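Local coordinates for protein putative metal-dependent hydrolase (Parabacteroides distasonis ATCC 8503, PDB 3KL7) that binds two zinc ions in a metallo-beta-lactamase fold and is probably a metal-dependent hydrolase whose substrate is not known, at residues Leu205-Tyr210 with Ile227-Arg232; Asp176-Pro181 with Phe200-Leu205; Ile69-Glu74 with Glu98-Lys103; Thr92-Asn97 with Leu104-Val109. All blocks are in the same frame, centred on the assembly; numbering follows the deposited sequence. Where two conformers were deposited one is given.

Contact 1 of 4, residues Leu205-Tyr210 with Ile227-Arg232; sequences LYPYHY and IDVRIR. With ZN (zinc ion), chain D.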
loop_
_atom_site.group_PDB
_atom_site.type_symbol
_atom_site.label_atom_id
_atom_site.label_comp_id
_atom_site.label_asym_id
_atom_site.label_seq_id
_atom_site.Cartn_x
_atom_site.Cartn_y
_atom_site.Cartn_z
ATOM N N LEU A 205 7.847 9.209 3.545
ATOM C CA LEU A 205 6.737 8.540 4.242
ATOM C C LEU A 205 5.433 9.232 3.955
ATOM O O LEU A 205 5.263 10.396 4.289
ATOM C CB LEU A 205 6.980 8.509 5.781
ATOM C CG LEU A 205 5.788 7.964 6.664
ATOM C CD1 LEU A 205 5.586 6.500 6.432
ATOM C CD2 LEU A 205 6.009 8.227 8.168
ATOM N N TYR A 206 4.505 8.506 3.342
ATOM C CA TYR A 206 3.137 8.988 3.168
ATOM C C TYR A 206 2.216 8.295 4.180
ATOM O O TYR A 206 1.860 7.118 3.991
ATOM C CB TYR A 206 2.604 8.650 1.761
ATOM C CG TYR A 206 3.239 9.416 0.605
ATOM C CD1 TYR A 206 2.774 10.657 0.239
ATOM C CD2 TYR A 206 4.283 8.864 -0.134
ATOM C CE1 TYR A 206 3.341 11.351 -0.817
ATOM C CE2 TYR A 206 4.849 9.546 -1.189
ATOM C CZ TYR A 206 4.374 10.789 -1.527
ATOM O OH TYR A 206 4.936 11.477 -2.578
ATOM N N PRO A 207 1.808 9.007 5.243
ATOM C CA PRO A 207 0.728 8.430 6.004
ATOM C C PRO A 207 -0.506 8.232 5.122
ATOM O O PRO A 207 -0.876 9.132 4.358
ATOM C CB PRO A 207 0.447 9.493 7.077
ATOM C CG PRO A 207 1.104 10.695 6.617
ATOM C CD PRO A 207 2.257 10.272 5.812
ATOM N N TYR A 208 -1.140 7.074 5.218
ATOM C CA TYR A 208 -2.369 6.864 4.494
ATOM C C TYR A 208 -3.378 6.075 5.319
ATOM O O TYR A 208 -3.105 5.711 6.486
ATOM C CB TYR A 208 -2.078 6.259 3.099
ATOM C CG TYR A 208 -1.941 4.731 2.980
ATOM C CD1 TYR A 208 -1.539 3.933 4.060
ATOM C CD2 TYR A 208 -2.163 4.114 1.769
ATOM C CE1 TYR A 208 -1.413 2.572 3.931
ATOM C CE2 TYR A 208 -2.036 2.751 1.621
ATOM C CZ TYR A 208 -1.663 1.976 2.698
ATOM O OH TYR A 208 -1.544 0.600 2.537
ATOM N N HIS A 209 -4.563 5.859 4.762
ATOM C CA HIS A 209 -5.593 5.123 5.473
ATOM C C HIS A 209 -5.748 5.757 6.875
ATOM O O HIS A 209 -5.844 5.042 7.880
ATOM C CB HIS A 209 -5.158 3.617 5.576
ATOM C CG HIS A 209 -6.243 2.671 6.036
ATOM N ND1 HIS A 209 -6.478 2.395 7.366
ATOM C CD2 HIS A 209 -7.107 1.890 5.335
ATOM C CE1 HIS A 209 -7.463 1.510 7.466
ATOM N NE2 HIS A 209 -7.861 1.189 6.252
ATOM N N TYR A 210 -5.792 7.105 6.937
ATOM C CA TYR A 210 -5.764 7.791 8.256
ATOM C C TYR A 210 -7.072 8.383 8.774
ATOM O O TYR A 210 -7.093 9.006 9.839
ATOM C CB TYR A 210 -4.602 8.805 8.365
ATOM C CG TYR A 210 -4.639 10.033 7.431
ATOM C CD1 TYR A 210 -5.339 11.169 7.779
ATOM C CD2 TYR A 210 -3.916 10.057 6.264
ATOM C CE1 TYR A 210 -5.347 12.279 6.975
ATOM C CE2 TYR A 210 -3.923 11.161 5.444
ATOM C CZ TYR A 210 -4.635 12.271 5.807
ATOM O OH TYR A 210 -4.639 13.392 4.997
ATOM N N ILE A 227 13.242 11.740 7.832
ATOM C CA ILE A 227 12.227 11.159 6.961
ATOM C C ILE A 227 11.295 12.272 6.448
ATOM O O ILE A 227 10.794 13.073 7.227
ATOM C CB ILE A 227 11.350 10.127 7.728
ATOM C CG1 ILE A 227 12.191 9.016 8.312
ATOM C CG2 ILE A 227 10.250 9.538 6.803
ATOM C CD1 ILE A 227 11.384 8.055 9.173
ATOM N N ASP A 228 11.061 12.316 5.141
ATOM C CA ASP A 228 10.148 13.307 4.575
ATOM C C ASP A 228 8.712 12.790 4.705
ATOM O O ASP A 228 8.276 11.937 3.948
ATOM C CB ASP A 228 10.495 13.605 3.120
ATOM C CG ASP A 228 9.551 14.651 2.480
ATOM O OD1 ASP A 228 8.819 15.377 3.233
ATOM O OD2 ASP A 228 9.542 14.746 1.218
ATOM N N VAL A 229 8.000 13.298 5.693
ATOM C CA VAL A 229 6.610 12.922 5.912
ATOM C C VAL A 229 5.778 13.815 5.020
ATOM O O VAL A 229 5.820 15.015 5.177
ATOM C CB VAL A 229 6.198 13.132 7.402
ATOM C CG1 VAL A 229 4.779 12.662 7.642
ATOM C CG2 VAL A 229 7.188 12.406 8.344
ATOM N N ARG A 230 5.049 13.222 4.062
ATOM C CA ARG A 230 4.240 13.996 3.101
ATOM C C ARG A 230 2.781 13.741 3.341
ATOM O O ARG A 230 2.325 12.601 3.249
ATOM C CB ARG A 230 4.585 13.607 1.666
ATOM C CG ARG A 230 6.061 13.815 1.301
ATOM C CD ARG A 230 6.343 13.438 -0.138
ATOM N NE ARG A 230 7.717 13.741 -0.511
ATOM C CZ ARG A 230 8.182 13.710 -1.767
ATOM N NH1 ARG A 230 7.379 13.386 -2.778
ATOM N NH2 ARG A 230 9.449 14.009 -2.011
ATOM N N ILE A 231 2.043 14.788 3.655
ATOM C CA ILE A 231 0.608 14.659 3.917
ATOM C C ILE A 231 -0.208 14.848 2.624
ATOM O O ILE A 231 -0.125 15.882 1.953
ATOM C CB ILE A 231 0.121 15.681 4.993
ATOM C CG1 ILE A 231 0.991 15.584 6.240
ATOM C CG2 ILE A 231 -1.337 15.430 5.363
ATOM C CD1 ILE A 231 1.077 14.211 6.799
ATOM N N ARG A 232 -0.983 13.827 2.292
ATOM C CA ARG A 232 -1.856 13.842 1.136
ATOM C C ARG A 232 -3.275 13.502 1.578
ATOM O O ARG A 232 -3.492 13.127 2.712
ATOM C CB ARG A 232 -1.352 12.841 0.103
ATOM C CG ARG A 232 0.066 13.156 -0.419
ATOM C CD ARG A 232 0.108 14.450 -1.224
ATOM N NE ARG A 232 1.434 14.735 -1.776
ATOM C CZ ARG A 232 2.407 15.402 -1.129
ATOM N NH1 ARG A 232 2.225 15.869 0.104
ATOM N NH2 ARG A 232 3.559 15.588 -1.711
HETATM ZN ZN ZN D . -8.722 -0.788 6.089
HETATM O O HOH W 1 0.014 11.321 2.962
HETATM O O HOH W 2 -9.945 -2.446 6.311
#

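Contact 2 of 4, residues Asp176-Pro181 with Phe200-Leu205; sequences DIAFLP and FSPKIL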
loop_
_atom_site.group_PDB
_atom_site.type_symbol
_atom_site.label_atom_id
_atom_site.label_comp_id
_atom_site.label_asym_id
_atom_site.label_seq_id
_atom_site.Cartn_x
_atom_site.Cartn_y
_atom_site.Cartn_z
ATOM N N ASP A 176 12.582 3.248 -0.280
ATOM C CA ASP A 176 12.586 4.649 -0.733
ATOM C C ASP A 176 11.292 5.370 -0.316
ATOM O O ASP A 176 11.324 6.503 0.141
ATOM C CB ASP A 176 12.749 4.717 -2.258
ATOM C CG ASP A 176 14.128 4.264 -2.722
ATOM O OD1 ASP A 176 15.089 5.082 -2.660
ATOM O OD2 ASP A 176 14.253 3.093 -3.167
ATOM N N ILE A 177 10.162 4.698 -0.496
ATOM C CA ILE A 177 8.837 5.307 -0.233
ATOM C C ILE A 177 7.965 4.342 0.553
ATOM O O ILE A 177 7.875 3.191 0.225
ATOM C CB ILE A 177 8.096 5.658 -1.554
ATOM C CG1 ILE A 177 8.910 6.655 -2.392
ATOM C CG2 ILE A 177 6.674 6.243 -1.234
ATOM C CD1 ILE A 177 8.637 6.593 -3.903
ATOM N N ALA A 178 7.326 4.826 1.600
ATOM C CA ALA A 178 6.498 3.967 2.416
ATOM C C ALA A 178 5.167 4.576 2.673
ATOM O O ALA A 178 5.053 5.764 2.904
ATOM C CB ALA A 178 7.211 3.624 3.759
ATOM N N PHE A 179 4.154 3.740 2.631
ATOM C CA PHE A 179 2.832 4.104 3.037
ATOM C C PHE A 179 2.485 3.322 4.284
ATOM O O PHE A 179 2.432 2.102 4.254
ATOM C CB PHE A 179 1.819 3.798 1.908
ATOM C CG PHE A 179 2.048 4.619 0.653
ATOM C CD1 PHE A 179 3.034 4.256 -0.258
ATOM C CD2 PHE A 179 1.302 5.746 0.404
ATOM C CE1 PHE A 179 3.253 5.006 -1.388
ATOM C CE2 PHE A 179 1.523 6.499 -0.721
ATOM C CZ PHE A 179 2.497 6.134 -1.617
ATOM N N LEU A 180 2.261 4.039 5.385
ATOM C CA LEU A 180 1.823 3.430 6.655
ATOM C C LEU A 180 0.418 3.906 7.027
ATOM O O LEU A 180 0.089 5.103 6.848
ATOM C CB LEU A 180 2.792 3.803 7.778
ATOM C CG LEU A 180 4.202 3.283 7.573
ATOM C CD1 LEU A 180 5.147 3.759 8.717
ATOM C CD2 LEU A 180 4.182 1.745 7.450
ATOM N N PRO A 181 -0.426 2.978 7.547
ATOM C CA PRO A 181 -1.818 3.251 7.957
ATOM C C PRO A 181 -1.936 3.811 9.358
ATOM O O PRO A 181 -1.388 3.239 10.295
ATOM C CB PRO A 181 -2.465 1.866 7.909
ATOM C CG PRO A 181 -1.370 0.955 8.228
ATOM C CD PRO A 181 -0.157 1.531 7.539
ATOM N N PHE A 200 12.582 1.247 10.243
ATOM C CA PHE A 200 13.205 0.981 8.935
ATOM C C PHE A 200 13.617 2.232 8.108
ATOM O O PHE A 200 14.174 2.098 7.013
ATOM C CB PHE A 200 12.318 0.023 8.097
ATOM C CG PHE A 200 11.011 0.620 7.628
ATOM C CD1 PHE A 200 9.941 0.784 8.514
ATOM C CD2 PHE A 200 10.833 0.969 6.299
ATOM C CE1 PHE A 200 8.729 1.320 8.083
ATOM C CE2 PHE A 200 9.601 1.504 5.855
ATOM C CZ PHE A 200 8.554 1.670 6.755
ATOM N N SER A 201 13.343 3.422 8.643
ATOM C CA SER A 201 13.827 4.689 8.068
ATOM C C SER A 201 13.602 4.844 6.589
ATOM O O SER A 201 14.571 4.949 5.822
ATOM C CB SER A 201 15.318 4.851 8.346
ATOM O OG SER A 201 15.544 5.101 9.708
ATOM N N PRO A 202 12.338 4.869 6.162
ATOM C CA PRO A 202 12.111 5.155 4.769
ATOM C C PRO A 202 12.520 6.589 4.456
ATOM O O PRO A 202 12.445 7.462 5.328
ATOM C CB PRO A 202 10.614 4.963 4.606
ATOM C CG PRO A 202 10.054 5.160 5.963
ATOM C CD PRO A 202 11.091 4.660 6.899
ATOM N N LYS A 203 12.978 6.828 3.235
ATOM C CA LYS A 203 13.363 8.130 2.852
ATOM C C LYS A 203 12.133 9.040 2.789
ATOM O O LYS A 203 12.177 10.167 3.236
ATOM C CB LYS A 203 14.092 8.088 1.532
ATOM C CG LYS A 203 15.468 7.407 1.624
ATOM C CD LYS A 203 15.954 6.976 0.280
ATOM C CE LYS A 203 17.394 6.507 0.327
ATOM N NZ LYS A 203 17.724 5.721 -0.910
ATOM N N ILE A 204 11.038 8.523 2.248
ATOM C CA ILE A 204 9.803 9.290 2.106
ATOM C C ILE A 204 8.665 8.528 2.724
ATOM O O ILE A 204 8.529 7.343 2.488
ATOM C CB ILE A 204 9.507 9.574 0.621
ATOM C CG1 ILE A 204 10.518 10.595 0.094
ATOM C CG2 ILE A 204 8.061 10.086 0.440
ATOM C CD1 ILE A 204 10.779 10.496 -1.342
ATOM N N LEU A 205 7.847 9.209 3.545
ATOM C CA LEU A 205 6.737 8.540 4.242
ATOM C C LEU A 205 5.433 9.232 3.955
ATOM O O LEU A 205 5.263 10.396 4.289
ATOM C CB LEU A 205 6.980 8.509 5.781
ATOM C CG LEU A 205 5.788 7.964 6.664
ATOM C CD1 LEU A 205 5.586 6.500 6.432
ATOM C CD2 LEU A 205 6.009 8.227 8.168
#

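Contact 3 of 4, residues Ile69-Glu74 with Glu98-Lys103; sequences ILITHE and ENSQKK. With ZN (zinc ion), chain C.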
loop_
_atom_site.group_PDB
_atom_site.type_symbol
_atom_site.label_atom_id
_atom_site.label_comp_id
_atom_site.label_asym_id
_atom_site.label_seq_id
_atom_site.Cartn_x
_atom_site.Cartn_y
_atom_site.Cartn_z
ATOM N N ILE A 69 -3.577 -5.295 -10.656
ATOM C CA ILE A 69 -4.352 -4.911 -9.469
ATOM C C ILE A 69 -3.815 -5.656 -8.264
ATOM O O ILE A 69 -3.765 -6.887 -8.243
ATOM C CB ILE A 69 -5.885 -5.202 -9.640
ATOM C CG1 ILE A 69 -6.433 -4.452 -10.889
ATOM C CG2 ILE A 69 -6.689 -4.805 -8.312
ATOM C CD1 ILE A 69 -7.827 -4.844 -11.295
ATOM N N LEU A 70 -3.388 -4.896 -7.271
ATOM C CA LEU A 70 -2.852 -5.437 -6.028
ATOM C C LEU A 70 -3.914 -5.332 -4.925
ATOM O O LEU A 70 -4.391 -4.239 -4.641
ATOM C CB LEU A 70 -1.658 -4.596 -5.576
ATOM C CG LEU A 70 -0.267 -5.113 -5.732
ATOM C CD1 LEU A 70 -0.136 -6.520 -5.115
ATOM C CD2 LEU A 70 0.108 -5.116 -7.192
ATOM N N ILE A 71 -4.251 -6.441 -4.296
ATOM C CA ILE A 71 -5.112 -6.400 -3.107
ATOM C C ILE A 71 -4.336 -6.809 -1.856
ATOM O O ILE A 71 -3.742 -7.899 -1.811
ATOM C CB ILE A 71 -6.326 -7.319 -3.236
ATOM C CG1 ILE A 71 -7.066 -7.054 -4.541
ATOM C CG2 ILE A 71 -7.262 -7.124 -2.028
ATOM C CD1 ILE A 71 -7.402 -5.588 -4.770
ATOM N N THR A 72 -4.341 -5.940 -0.837
ATOM C CA THR A 72 -3.657 -6.241 0.454
ATOM C C THR A 72 -4.473 -7.215 1.336
ATOM O O THR A 72 -3.911 -8.152 1.930
ATOM C CB THR A 72 -3.414 -4.966 1.261
ATOM O OG1 THR A 72 -4.662 -4.300 1.485
ATOM C CG2 THR A 72 -2.447 -4.029 0.532
ATOM N N HIS A 73 -5.784 -6.987 1.438
ATOM C CA HIS A 73 -6.654 -7.887 2.212
ATOM C C HIS A 73 -8.111 -7.665 1.890
ATOM O O HIS A 73 -8.450 -6.769 1.116
ATOM C CB HIS A 73 -6.386 -7.764 3.737
ATOM C CG HIS A 73 -6.745 -6.430 4.322
ATOM N ND1 HIS A 73 -6.112 -5.261 3.955
ATOM C CD2 HIS A 73 -7.647 -6.089 5.271
ATOM C CE1 HIS A 73 -6.627 -4.254 4.643
ATOM N NE2 HIS A 73 -7.562 -4.731 5.446
ATOM N N GLU A 74 -8.974 -8.480 2.515
ATOM C CA GLU A 74 -10.346 -8.720 2.050
ATOM C C GLU A 74 -11.417 -7.729 2.526
ATOM O O GLU A 74 -12.531 -7.758 2.037
ATOM C CB GLU A 74 -10.770 -10.128 2.479
ATOM C CG GLU A 74 -11.144 -10.236 3.948
ATOM C CD GLU A 74 -11.018 -11.633 4.482
ATOM O OE1 GLU A 74 -9.883 -12.046 4.829
ATOM O OE2 GLU A 74 -12.056 -12.323 4.574
ATOM N N GLU A 98 -4.520 -14.671 0.016
ATOM C CA GLU A 98 -5.304 -15.847 -0.287
ATOM C C GLU A 98 -6.825 -15.624 -0.116
ATOM O O GLU A 98 -7.608 -15.973 -0.993
ATOM C CB GLU A 98 -4.831 -17.016 0.553
ATOM C CG GLU A 98 -5.764 -18.230 0.492
ATOM C CD GLU A 98 -5.149 -19.493 1.079
ATOM O OE1 GLU A 98 -4.084 -19.416 1.706
ATOM O OE2 GLU A 98 -5.744 -20.574 0.905
ATOM N N ASN A 99 -7.237 -15.040 1.007
ATOM C CA ASN A 99 -8.655 -14.836 1.258
ATOM C C ASN A 99 -9.325 -13.942 0.207
ATOM O O ASN A 99 -10.481 -14.188 -0.171
ATOM C CB ASN A 99 -8.882 -14.254 2.649
ATOM C CG ASN A 99 -8.778 -15.274 3.716
ATOM O OD1 ASN A 99 -8.426 -16.414 3.460
ATOM N ND2 ASN A 99 -9.079 -14.883 4.926
ATOM N N SER A 100 -8.617 -12.911 -0.269
ATOM C CA SER A 100 -9.210 -11.997 -1.256
ATOM C C SER A 100 -9.348 -12.689 -2.612
ATOM O O SER A 100 -10.384 -12.561 -3.284
ATOM C CB SER A 100 -8.401 -10.710 -1.385
ATOM O OG SER A 100 -8.499 -9.915 -0.201
ATOM N N GLN A 101 -8.308 -13.436 -2.995
ATOM C CA GLN A 101 -8.312 -14.234 -4.211
ATOM C C GLN A 101 -9.482 -15.190 -4.225
ATOM O O GLN A 101 -10.182 -15.299 -5.220
ATOM C CB GLN A 101 -7.000 -15.021 -4.307
ATOM C CG GLN A 101 -6.648 -15.513 -5.716
ATOM C CD GLN A 101 -7.269 -16.836 -6.064
ATOM O OE1 GLN A 101 -7.807 -17.539 -5.197
ATOM N NE2 GLN A 101 -7.191 -17.202 -7.338
ATOM N N LYS A 102 -9.694 -15.892 -3.113
ATOM C CA LYS A 102 -10.818 -16.823 -2.993
ATOM C C LYS A 102 -12.148 -16.126 -3.248
ATOM O O LYS A 102 -12.989 -16.628 -4.000
ATOM C CB LYS A 102 -10.839 -17.467 -1.600
ATOM C CG LYS A 102 -10.450 -18.936 -1.569
ATOM C CD LYS A 102 -11.539 -19.816 -2.186
ATOM C CE LYS A 102 -11.214 -20.173 -3.628
ATOM N NZ LYS A 102 -10.159 -21.239 -3.722
ATOM N N LYS A 103 -12.341 -14.978 -2.605
ATOM C CA LYS A 103 -13.587 -14.211 -2.733
ATOM C C LYS A 103 -13.781 -13.714 -4.151
ATOM O O LYS A 103 -14.883 -13.574 -4.598
ATOM C CB LYS A 103 -13.606 -13.017 -1.749
ATOM C CG LYS A 103 -13.736 -13.429 -0.249
ATOM C CD LYS A 103 -13.791 -12.218 0.698
ATOM C CE LYS A 103 -15.226 -11.701 0.897
ATOM N NZ LYS A 103 -16.081 -12.667 1.693
HETATM ZN ZN ZN C . -8.632 -3.724 7.207
HETATM O O HOH W 2 -9.945 -2.446 6.311
#

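Contact 4 of 4, residues Thr92-Asn97 with Leu104-Val109; sequences TEIIAN and LGKGKV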
loop_
_atom_site.group_PDB
_atom_site.type_symbol
_atom_site.label_atom_id
_atom_site.label_comp_id
_atom_site.label_asym_id
_atom_site.label_seq_id
_atom_site.Cartn_x
_atom_site.Cartn_y
_atom_site.Cartn_z
ATOM N N THR A 92 -5.324 -8.071 -17.536
ATOM C CA THR A 92 -4.978 -7.601 -16.207
ATOM C C THR A 92 -4.568 -8.778 -15.306
ATOM O O THR A 92 -5.214 -9.773 -15.296
ATOM C CB THR A 92 -6.172 -6.896 -15.528
ATOM O OG1 THR A 92 -6.509 -5.712 -16.242
ATOM C CG2 THR A 92 -5.837 -6.534 -14.096
ATOM N N GLU A 93 -3.477 -8.632 -14.565
ATOM C CA GLU A 93 -3.094 -9.641 -13.560
ATOM C C GLU A 93 -3.426 -9.113 -12.176
ATOM O O GLU A 93 -2.940 -8.049 -11.771
ATOM C CB GLU A 93 -1.589 -9.986 -13.644
ATOM C CG GLU A 93 -1.133 -11.128 -12.650
ATOM C CD GLU A 93 -1.597 -12.534 -13.081
ATOM O OE1 GLU A 93 -0.884 -13.180 -13.892
ATOM O OE2 GLU A 93 -2.671 -12.995 -12.597
ATOM N N ILE A 94 -4.261 -9.858 -11.451
ATOM C CA ILE A 94 -4.617 -9.512 -10.070
ATOM C C ILE A 94 -3.667 -10.278 -9.128
ATOM O O ILE A 94 -3.535 -11.490 -9.247
ATOM C CB ILE A 94 -6.087 -9.904 -9.768
ATOM C CG1 ILE A 94 -7.034 -9.142 -10.709
ATOM C CG2 ILE A 94 -6.442 -9.628 -8.284
ATOM C CD1 ILE A 94 -8.497 -9.586 -10.630
ATOM N N ILE A 95 -2.983 -9.558 -8.230
ATOM C CA ILE A 95 -2.108 -10.184 -7.211
ATOM C C ILE A 95 -2.709 -9.887 -5.825
ATOM O O ILE A 95 -2.921 -8.729 -5.486
ATOM C CB ILE A 95 -0.618 -9.623 -7.263
ATOM C CG1 ILE A 95 0.106 -10.084 -8.547
ATOM C CG2 ILE A 95 0.204 -10.162 -6.084
ATOM C CD1 ILE A 95 -0.422 -9.471 -9.829
ATOM N N ALA A 96 -2.987 -10.928 -5.031
ATOM C CA ALA A 96 -3.772 -10.743 -3.786
ATOM C C ALA A 96 -3.381 -11.736 -2.686
ATOM O O ALA A 96 -2.687 -12.715 -2.942
ATOM C CB ALA A 96 -5.270 -10.870 -4.093
ATOM N N ASN A 97 -3.821 -11.468 -1.457
ATOM C CA ASN A 97 -3.686 -12.442 -0.394
ATOM C C ASN A 97 -4.686 -13.548 -0.653
ATOM O O ASN A 97 -5.584 -13.387 -1.448
ATOM C CB ASN A 97 -3.884 -11.802 1.003
ATOM C CG ASN A 97 -5.321 -11.350 1.254
ATOM O OD1 ASN A 97 -6.005 -10.890 0.340
ATOM N ND2 ASN A 97 -5.786 -11.480 2.523
ATOM N N LEU A 104 -12.690 -13.445 -4.852
ATOM C CA LEU A 104 -12.774 -12.965 -6.223
ATOM C C LEU A 104 -13.001 -14.081 -7.175
ATOM O O LEU A 104 -13.735 -13.932 -8.134
ATOM C CB LEU A 104 -11.492 -12.209 -6.626
ATOM C CG LEU A 104 -11.451 -10.738 -6.225
ATOM C CD1 LEU A 104 -10.074 -10.158 -6.507
ATOM C CD2 LEU A 104 -12.576 -9.932 -6.943
ATOM N N GLY A 105 -12.352 -15.210 -6.924
ATOM C CA GLY A 105 -12.449 -16.372 -7.815
ATOM C C GLY A 105 -11.444 -16.293 -8.959
ATOM O O GLY A 105 -11.530 -17.043 -9.924
ATOM N N LYS A 106 -10.490 -15.370 -8.848
ATOM C CA LYS A 106 -9.445 -15.221 -9.854
ATOM C C LYS A 106 -8.275 -14.466 -9.261
ATOM O O LYS A 106 -8.391 -13.858 -8.202
ATOM C CB LYS A 106 -9.984 -14.483 -11.102
ATOM C CG LYS A 106 -10.387 -13.016 -10.857
ATOM C CD LYS A 106 -11.275 -12.427 -12.034
ATOM C CE LYS A 106 -11.657 -10.937 -11.763
ATOM N NZ LYS A 106 -12.762 -10.446 -12.630
ATOM N N GLY A 107 -7.147 -14.517 -9.940
ATOM C CA GLY A 107 -5.971 -13.812 -9.500
ATOM C C GLY A 107 -4.927 -14.729 -8.895
ATOM O O GLY A 107 -5.188 -15.904 -8.633
ATOM N N LYS A 108 -3.735 -14.163 -8.672
ATOM C CA LYS A 108 -2.591 -14.878 -8.103
ATOM C C LYS A 108 -2.506 -14.631 -6.588
ATOM O O LYS A 108 -2.708 -13.521 -6.127
ATOM C CB LYS A 108 -1.316 -14.393 -8.786
ATOM C CG LYS A 108 -0.080 -15.037 -8.297
ATOM C CD LYS A 108 1.180 -14.304 -8.807
ATOM C CE LYS A 108 1.377 -14.473 -10.277
ATOM N NZ LYS A 108 2.723 -14.130 -10.645
ATOM N N VAL A 109 -2.212 -15.692 -5.833
ATOM C CA VAL A 109 -2.127 -15.630 -4.370
ATOM C C VAL A 109 -0.673 -15.456 -3.918
ATOM O O VAL A 109 0.183 -16.233 -4.299
ATOM C CB VAL A 109 -2.652 -16.965 -3.719
ATOM C CG1 VAL A 109 -2.312 -17.016 -2.247
ATOM C CG2 VAL A 109 -4.116 -17.123 -3.943
#

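Contact 1 of 4, residues Leu205-Tyr210 with Ile227-Arg232
With CG of Tyr206 anti to its carbonyl carbon (chi1 -70°) and CG of Arg230 turned the same way (chi1 -59°), the Tyr206 ring and the Arg230 side chain cross obliquely. The arginine, extended from CG to NE, lays CB and CD along the ring, CD coming within 3.6 Å of Tyr206 CZ. Its NH1 then donates to Tyr206 OH at 3.1 Å, a bent bond (143° at the hydrogen) that leaves the guanidinium plane. NE of the same group holds Asp228 OD2 in a salt bridge, which fixes the guanidinium's rotation. Arg232 brings CG to the ring edge at Tyr206 CD1, and Tyr206 CE1 lies over one face of its guanidinium. Asp20, on strand 19-23 of the other sheet, hydrogen-bonds Tyr206 OH and forms a salt bridge with Arg232.

The strands themselves pair in parallel, Leu205 beside Val229, closing the beta-alpha-beta unit through helix 217-221. Pro207 CG packs on Ile231 CD1 at 3.5 Å. A single water joins Pro207 O, Arg230 O and Arg232 N, bridging the backbones where direct pairing has ended. Tyr210 OH donates to Arg232 O at 2.6 Å, the oxygen lying at the ring edge. His209 binds zinc through NE2 at 2.2 Å. The result is a polar network in which the two arginines probably favour the ionised forms of Asp20 and Asp228, while Tyr210 ties the zinc-ligand loop to the C-terminal segment.

Contact 2 of 4, residues Asp176-Pro181 with Phe200-Leu205
Two backbone hydrogen bonds set the register between Asp176-Pro181 and Phe200-Leu205: Ile204 N donates to Asp176 O, and Ala178 N to Ile204 O, each at 2.9 Å. Ile177 CA adds a CA-H...O contact to the same Ile204 O, and Leu205 CA makes another to Ala178 O farther along. This parallel pairing is that of a beta-alpha-beta crossover, in which strand 177-181 leads through helix 190-200 into strand 204-208 within one sheet of the metallo-beta-lactamase fold.

Apolar packing gathers on the helix side. Ala178 CB meets the edge of the Phe200 ring at CZ (3.8 Å) and also Pro202 CB, while Pro202 CD rests over one face of that ring. Leu180 and Leu205 cross at about a right angle, their CD1 atoms 3.6 Å apart.

Just ahead of the two strands, Asp176 and the extended Lys203 lie side by side in a salt bridge, Lys203 NZ reaching Asp176 OD1 at 3.2 Å from above the carboxylate plane; the other oxygen, OD2, accepts from the backbone N of Arg156.

Contact 3 of 4, residues Ile69-Glu74 with Glu98-Lys103
Glu74 OE1 accepts a hydrogen bond from Asn99 ND2 at 3.0 Å, nearly straight at 163°. The bond joins the histidine-rich zinc-binding loop of the metallo-beta-lactamase fold, which follows strand 68-71, to the first turn of helix 98-104. ND2 lies on the syn side of the carboxylate, tilted from its plane, whereas OE1 sits in the amide plane, and the carboxylate and amide planes stand 85° apart. CG of Glu74 lies between its backbone N and carbonyl carbon (chi1 77°), and the chain then runs extended toward the helix. Arg144 forms a long, weak ion pair with the same oxygen.

Closer to the strand, Ser100 sits against the chain between Ile71 and Glu74. Its OG comes within 3.6 Å of Ile71 CG2 and 3.5 Å of Glu74 CB, while its hydrogen-bond partner is Asn97 OD1, just before the helix. Lys103 adds its aliphatic chain, CD standing 4.1 Å from Glu74 CB.

The CB of His73 points away from the helix, and its ring binds zinc with His75, His140 and Asp162. Thr72, bonded in turn to Asp52, acts as its second shell: Thr72 OG1 takes the hydrogen bond from His73 ND1 at 3.0 Å, leaving NE2 to bind zinc at 2.3 Å.

Contact 4 of 4, residues Thr92-Asn97 with Leu104-Val109
Ile94 meets three residues of the Leu104-Val109 segment as its side chain leaves the strand, in a compact beta-alpha-beta unit where strand 93-96, helix 98-104 and strand 108-109 follow in quick succession. CB comes first, 3.9 Å from Gly107 CA. The CG2 branch, anti to the backbone N, meets Leu104 CD1 at 4.1 Å, where the helix ends. Along the other branch, CG1 carries CD1 onto the aliphatic chain of Lys106, 3.6 Å from its CE; this lysine runs on, extended, to a salt bridge with Glu88. Ile84 of helix 81-87 adjoins both Ile94 and Leu104.

The strands pair in parallel, Ile95 beside Lys108 and Ala96 beside Val109. Lys108 NZ forms a salt bridge with Asp116. In the backbone, Lys108 N donates to Ile94 O at 2.7 Å, and Lys108 O accepts from Ala96 N at 2.8 Å.

How the contacts relate
The four contacts fall into two pairs, one in each mixed sheet of the fold. Contacts 3 and 4 come first along the chain, their segments alternating, with centres about 7 Å apart; they join strands 68-71, 93-96 and 108-109 with helix 98-104, and Gln101 NE2 probably bonds Gly107 O between them. Contacts 2 and 1 follow in series, about 8 Å apart between centres, sharing Leu205 and strand 204-208 in the other sheet. The pairs lie on opposite sides of the chain's centre, contacts 1 and 3 about 24 Å apart between centres. Yet one water binds both zinc ions, whose ligands include His73 and His209 respectively, with Asp162 shared, so the dinuclear site draws on both halves of the molecule.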